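Local coordinates for protein endonuclease V (Bacillus subtilis, PDB 3GA2) that probably repairs DNA containing deaminated bases, using magnesium to nick the strand at the second phosphodiester bond 3' to a deoxyinosine and leaving the lesion in place, at residues 41-46 against 111-116; 61-66 against 220-225. The protein carries 1 engineered substitution. All blocks are in the same frame, centred on the assembly; numbering follows the deposited sequence.

Contact 1: 41-46 against 111-116; sequences TTAGVD and DVFLFD. Engineered in segment 41-46: Thr42 (natural residue Gly).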
loop_
_atom_site.group_PDB
_atom_site.type_symbol
_atom_site.label_atom_id
_atom_site.label_comp_id
_atom_site.label_asym_id
_atom_site.label_seq_id
_atom_site.Cartn_x
_atom_site.Cartn_y
_atom_site.Cartn_z
ATOM N N THR A 41 9.872 -3.906 13.390
ATOM C CA THR A 41 9.786 -2.754 12.505
ATOM C C THR A 41 8.571 -2.804 11.576
ATOM O O THR A 41 8.009 -3.868 11.315
ATOM C CB THR A 41 11.046 -2.657 11.615
ATOM O OG1 THR A 41 11.217 -3.886 10.897
ATOM C CG2 THR A 41 12.280 -2.392 12.454
ATOM N N THR A 42 8.159 -1.636 11.096
ATOM C CA THR A 42 7.052 -1.538 10.157
ATOM C C THR A 42 7.517 -0.512 9.123
ATOM O O THR A 42 8.196 0.464 9.461
ATOM C CB THR A 42 5.717 -1.080 10.834
ATOM O OG1 THR A 42 5.767 0.316 11.134
ATOM C CG2 THR A 42 5.470 -1.849 12.116
ATOM N N ALA A 43 7.196 -0.742 7.856
ATOM C CA ALA A 43 7.606 0.191 6.817
ATOM C C ALA A 43 6.388 0.801 6.147
ATOM O O ALA A 43 5.303 0.218 6.158
ATOM C CB ALA A 43 8.483 -0.525 5.781
ATOM N N GLY A 44 6.582 1.982 5.576
ATOM C CA GLY A 44 5.506 2.665 4.882
ATOM C C GLY A 44 5.951 2.899 3.455
ATOM O O GLY A 44 7.099 3.274 3.222
ATOM N N VAL A 45 5.048 2.686 2.501
ATOM C CA VAL A 45 5.368 2.855 1.093
ATOM C C VAL A 45 4.405 3.819 0.415
ATOM O O VAL A 45 3.187 3.741 0.602
ATOM C CB VAL A 45 5.278 1.511 0.328
ATOM C CG1 VAL A 45 5.903 1.646 -1.053
ATOM C CG2 VAL A 45 5.964 0.412 1.122
ATOM N N ASP A 46 4.952 4.738 -0.365
ATOM C CA ASP A 46 4.115 5.666 -1.098
ATOM C C ASP A 46 4.813 5.997 -2.410
ATOM O O ASP A 46 6.008 5.737 -2.571
ATOM C CB ASP A 46 3.834 6.930 -0.277
ATOM C CG ASP A 46 2.493 7.556 -0.623
ATOM O OD1 ASP A 46 1.896 8.230 0.251
ATOM O OD2 ASP A 46 2.036 7.370 -1.770
ATOM N N ASP A 111 9.196 -6.007 9.045
ATOM C CA ASP A 111 8.321 -7.152 9.320
ATOM C C ASP A 111 6.968 -7.010 8.626
ATOM O O ASP A 111 6.281 -8.004 8.389
ATOM C CB ASP A 111 8.067 -7.309 10.822
ATOM C CG ASP A 111 9.337 -7.586 11.614
ATOM O OD1 ASP A 111 10.061 -8.549 11.283
ATOM O OD2 ASP A 111 9.594 -6.840 12.579
ATOM N N VAL A 112 6.581 -5.772 8.328
ATOM C CA VAL A 112 5.310 -5.487 7.662
ATOM C C VAL A 112 5.395 -4.175 6.887
ATOM O O VAL A 112 6.034 -3.224 7.336
ATOM C CB VAL A 112 4.139 -5.379 8.677
ATOM C CG1 VAL A 112 4.412 -4.269 9.670
ATOM C CG2 VAL A 112 2.827 -5.106 7.940
ATOM N N PHE A 113 4.752 -4.133 5.723
ATOM C CA PHE A 113 4.754 -2.939 4.884
ATOM C C PHE A 113 3.353 -2.373 4.721
ATOM O O PHE A 113 2.446 -3.080 4.290
ATOM C CB PHE A 113 5.291 -3.251 3.481
ATOM C CG PHE A 113 6.765 -3.535 3.422
ATOM C CD1 PHE A 113 7.633 -2.636 2.803
ATOM C CD2 PHE A 113 7.278 -4.727 3.918
ATOM C CE1 PHE A 113 8.989 -2.923 2.674
ATOM C CE2 PHE A 113 8.636 -5.024 3.793
ATOM C CZ PHE A 113 9.494 -4.117 3.167
ATOM N N LEU A 114 3.171 -1.106 5.071
ATOM C CA LEU A 114 1.871 -0.471 4.909
ATOM C C LEU A 114 1.960 0.415 3.663
ATOM O O LEU A 114 2.859 1.244 3.538
ATOM C CB LEU A 114 1.498 0.368 6.142
ATOM C CG LEU A 114 1.187 -0.374 7.452
ATOM C CD1 LEU A 114 2.473 -0.648 8.215
ATOM C CD2 LEU A 114 0.258 0.483 8.310
ATOM N N PHE A 115 1.025 0.229 2.745
ATOM C CA PHE A 115 1.018 0.970 1.497
ATOM C C PHE A 115 -0.030 2.055 1.393
ATOM O O PHE A 115 -1.158 1.881 1.851
ATOM C CB PHE A 115 0.790 0.011 0.326
ATOM C CG PHE A 115 1.934 -0.911 0.057
ATOM C CD1 PHE A 115 2.197 -1.983 0.900
ATOM C CD2 PHE A 115 2.744 -0.711 -1.054
ATOM C CE1 PHE A 115 3.254 -2.849 0.638
ATOM C CE2 PHE A 115 3.805 -1.570 -1.330
ATOM C CZ PHE A 115 4.061 -2.643 -0.481
ATOM N N ASP A 116 0.351 3.176 0.788
ATOM C CA ASP A 116 -0.602 4.241 0.548
ATOM C C ASP A 116 -1.306 3.752 -0.718
ATOM O O ASP A 116 -0.957 4.150 -1.834
ATOM C CB ASP A 116 0.102 5.577 0.284
ATOM C CG ASP A 116 -0.883 6.709 0.021
ATOM O OD1 ASP A 116 -0.463 7.884 -0.030
ATOM O OD2 ASP A 116 -2.087 6.424 -0.143
#

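Contact 2: 61-66 against 220-225; sequences CIIVID and RLADLE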
loop_
_atom_site.group_PDB
_atom_site.type_symbol
_atom_site.label_atom_id
_atom_site.label_comp_id
_atom_site.label_asym_id
_atom_site.label_seq_id
_atom_site.Cartn_x
_atom_site.Cartn_y
_atom_site.Cartn_z
ATOM N N CYS A 61 8.998 6.128 -2.114
ATOM C CA CYS A 61 9.742 6.253 -0.872
ATOM C C CYS A 61 9.286 5.180 0.100
ATOM O O CYS A 61 8.095 4.878 0.208
ATOM C CB CYS A 61 9.512 7.614 -0.212
ATOM S SG CYS A 61 10.251 9.035 -1.038
ATOM N N ILE A 62 10.247 4.605 0.805
ATOM C CA ILE A 62 9.961 3.603 1.812
ATOM C C ILE A 62 10.551 4.159 3.097
ATOM O O ILE A 62 11.733 4.499 3.153
ATOM C CB ILE A 62 10.619 2.246 1.487
ATOM C CG1 ILE A 62 9.973 1.637 0.240
ATOM C CG2 ILE A 62 10.472 1.292 2.673
ATOM C CD1 ILE A 62 10.579 0.310 -0.188
ATOM N N ILE A 63 9.711 4.280 4.117
ATOM C CA ILE A 63 10.140 4.787 5.409
ATOM C C ILE A 63 10.004 3.640 6.393
ATOM O O ILE A 63 8.918 3.090 6.545
ATOM C CB ILE A 63 9.239 5.934 5.895
ATOM C CG1 ILE A 63 9.113 6.996 4.805
ATOM C CG2 ILE A 63 9.810 6.531 7.172
ATOM C CD1 ILE A 63 10.428 7.653 4.429
ATOM N N VAL A 64 11.102 3.274 7.043
ATOM C CA VAL A 64 11.092 2.190 8.012
ATOM C C VAL A 64 11.152 2.776 9.413
ATOM O O VAL A 64 12.002 3.615 9.698
ATOM C CB VAL A 64 12.313 1.257 7.827
ATOM C CG1 VAL A 64 12.184 0.045 8.732
ATOM C CG2 VAL A 64 12.423 0.818 6.367
ATOM N N ILE A 65 10.235 2.367 10.285
ATOM C CA ILE A 65 10.270 2.864 11.651
ATOM C C ILE A 65 10.430 1.706 12.626
ATOM O O ILE A 65 10.194 0.551 12.274
ATOM C CB ILE A 65 8.989 3.655 12.029
ATOM C CG1 ILE A 65 7.767 2.737 11.997
ATOM C CG2 ILE A 65 8.800 4.834 11.067
ATOM C CD1 ILE A 65 6.585 3.281 12.764
ATOM N N ASP A 66 10.856 2.025 13.844
ATOM C CA ASP A 66 11.017 1.029 14.896
ATOM C C ASP A 66 9.597 0.817 15.399
ATOM O O ASP A 66 8.892 1.783 15.689
ATOM C CB ASP A 66 11.910 1.589 16.009
ATOM C CG ASP A 66 12.000 0.667 17.209
ATOM O OD1 ASP A 66 11.030 0.603 17.995
ATOM O OD2 ASP A 66 13.040 -0.001 17.360
ATOM N N ARG A 220 2.217 8.161 6.561
ATOM C CA ARG A 220 2.193 9.620 6.544
ATOM C C ARG A 220 3.594 10.151 6.236
ATOM O O ARG A 220 3.748 11.122 5.492
ATOM C CB ARG A 220 1.722 10.167 7.892
ATOM C CG ARG A 220 1.697 11.684 7.962
ATOM C CD ARG A 220 1.610 12.175 9.397
ATOM N NE ARG A 220 1.388 13.619 9.450
ATOM C CZ ARG A 220 1.359 14.336 10.569
ATOM N NH1 ARG A 220 1.544 13.745 11.744
ATOM N NH2 ARG A 220 1.139 15.644 10.516
ATOM N N LEU A 221 4.614 9.514 6.805
ATOM C CA LEU A 221 5.986 9.937 6.563
ATOM C C LEU A 221 6.409 9.668 5.119
ATOM O O LEU A 221 7.047 10.505 4.487
ATOM C CB LEU A 221 6.945 9.247 7.548
ATOM C CG LEU A 221 6.771 9.761 8.984
ATOM C CD1 LEU A 221 7.705 9.042 9.939
ATOM C CD2 LEU A 221 7.037 11.267 9.005
ATOM N N ALA A 222 6.043 8.509 4.587
ATOM C CA ALA A 222 6.408 8.183 3.215
ATOM C C ALA A 222 5.754 9.173 2.254
ATOM O O ALA A 222 6.388 9.653 1.318
ATOM C CB ALA A 222 5.978 6.758 2.877
ATOM N N ASP A 223 4.482 9.474 2.489
ATOM C CA ASP A 223 3.744 10.407 1.650
ATOM C C ASP A 223 4.445 11.769 1.629
ATOM O O ASP A 223 4.688 12.334 0.567
ATOM C CB ASP A 223 2.309 10.541 2.174
ATOM C CG ASP A 223 1.418 11.351 1.253
ATOM O OD1 ASP A 223 1.613 11.294 0.022
ATOM O OD2 ASP A 223 0.505 12.032 1.766
ATOM N N LEU A 224 4.776 12.287 2.807
ATOM C CA LEU A 224 5.450 13.572 2.902
ATOM C C LEU A 224 6.816 13.532 2.221
ATOM O O LEU A 224 7.260 14.526 1.651
ATOM C CB LEU A 224 5.628 13.975 4.367
ATOM C CG LEU A 224 4.372 14.297 5.180
ATOM C CD1 LEU A 224 4.745 14.478 6.641
ATOM C CD2 LEU A 224 3.712 15.558 4.641
ATOM N N GLU A 225 7.480 12.384 2.276
ATOM C CA GLU A 225 8.798 12.251 1.670
ATOM C C GLU A 225 8.721 12.227 0.141
ATOM O O GLU A 225 9.554 12.829 -0.541
ATOM C CB GLU A 225 9.487 10.988 2.187
ATOM C CG GLU A 225 10.927 10.849 1.748
ATOM C CD GLU A 225 11.864 11.778 2.487
ATOM O OE1 GLU A 225 12.914 12.131 1.910
ATOM O OE2 GLU A 225 11.572 12.146 3.647
#

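Contact 1: 41-46 against 111-116
The Phe115 ring carries Val45 on one face: Val45 CG2 stands 3.9 Å from the ring centroid, displaced toward the rim, with Val45 CB close to Phe115 CD2. The Phe113 ring takes Ala43 CB over a face, 3.7 Å from Phe113 CD1, while Val45 CG2 reaches its edge in the ring plane. Val45 thus serves both rings; with CG1 anti to its backbone N (chi1 -168°), CG2 is left beside that N, where it can meet Phe113 as well as Phe115. The single methyl of Ala43 fits over the Phe113 face, and the branched Val45 can touch both rings. Helix 128-136 also packs on the two phenylalanines. The backbones are neighbouring parallel strands in the central sheet of an RNase H-like fold. Four well-formed backbone bonds join them: Val112 O accepts from Ala43 N, Ala43 O from Leu114 N (2.7 Å), Leu114 O from Val45 N, and Val45 O from Asp116 N (2.9 Å). On the other face, the engineered Thr42 (glycine in nature) lays CG2 alongside Val112 CG1, and Gly44 pairs with Leu114, its CA-H directed at Leu114 O. At the N-terminal end, Thr41 N donates to Asp111 OD2 at 3.1 Å, approaching on the anti side and 28° out of the carboxylate plane; the same oxygen accepts from Asn40 N. At the opposite end the carboxylates of Asp46 and Asp116, the predicted magnesium ligands, meet closely with planes 72° apart; their very short OD1-OD1 separation is doubtful. Lys145 forms a salt bridge with Asp116 OD1.

Contact 2: 61-66 against 220-225
Cys61 opens the contact by setting SG against the aliphatic part of Glu225, 3.4 Å from Glu225 CG. A compact, weakly polar thiol suits a buried place beside methylene groups. With CG anti to its backbone N (chi1 -173°), Glu225 lays CB and CG toward the sulfur, and the bend at chi2 (75°) turns the carboxylate off to its salt bridge with Lys75 of the adjoining strand 72-81. Cys61 O, meanwhile, lies 3.9 Å from Ala222 CB. Two residues on, Ile63 brings its branches to three helix residues: CG1 presses on Ala222, tightly at 3.4 Å from Ala222 CA and 3.7 Å from Ala222 CB, CG2 meets Leu221 CB at 4.0 Å, and CD1 reaches Glu225 CB. Alanine suits the middle of this patch, where the strand and helix backbones come near each other and the Ile63 and Ala222 CA atoms are 5.5 Å apart. Replacing Ile63 by alanine would remove CG1, CG2 and CD1, and would probably open a gap against Ala222 and strip Leu221 CB of its Ile63 neighbour, leaving Glu225 CB with just the Cys61 side of its contact. Ile65 adds a looser touch, CG2 to Leu221 CD1, and also packs on Pro218 at the start of the helix. The helix segment runs at 144° to the strand segment, N-to-C; with its contacts to strands 55-66, 41-52 and 72-81, helix 217-235 covers one side of the central sheet, an alpha/beta layer arrangement in keeping with the RNase H-like fold of endonuclease V.

How the contacts relate
From the N terminus, 41-46 comes first and 61-66 follows on the next strand, antiparallel to it in the same sheet. Contact 1 then closes the loop from 41-46 to 111-116, and contact 2 closes a longer one when 220-225 returns to 61-66. Since 61-66 falls within the first loop and 220-225 beyond it, the two loops cross. Backbone bonds probably join the contacts: Gly44 N lies 2.8 Å from Ile63 O, and Thr42 O probably accepts from Ile65 N. Strand 113-116, the hairpin strands 41-52 and 55-66, and helix 217-235 are thereby tied together. The helix also brings Asp223 close to Asp46 beside the predicted magnesium site, where Lys145 also forms a salt bridge with Asp223.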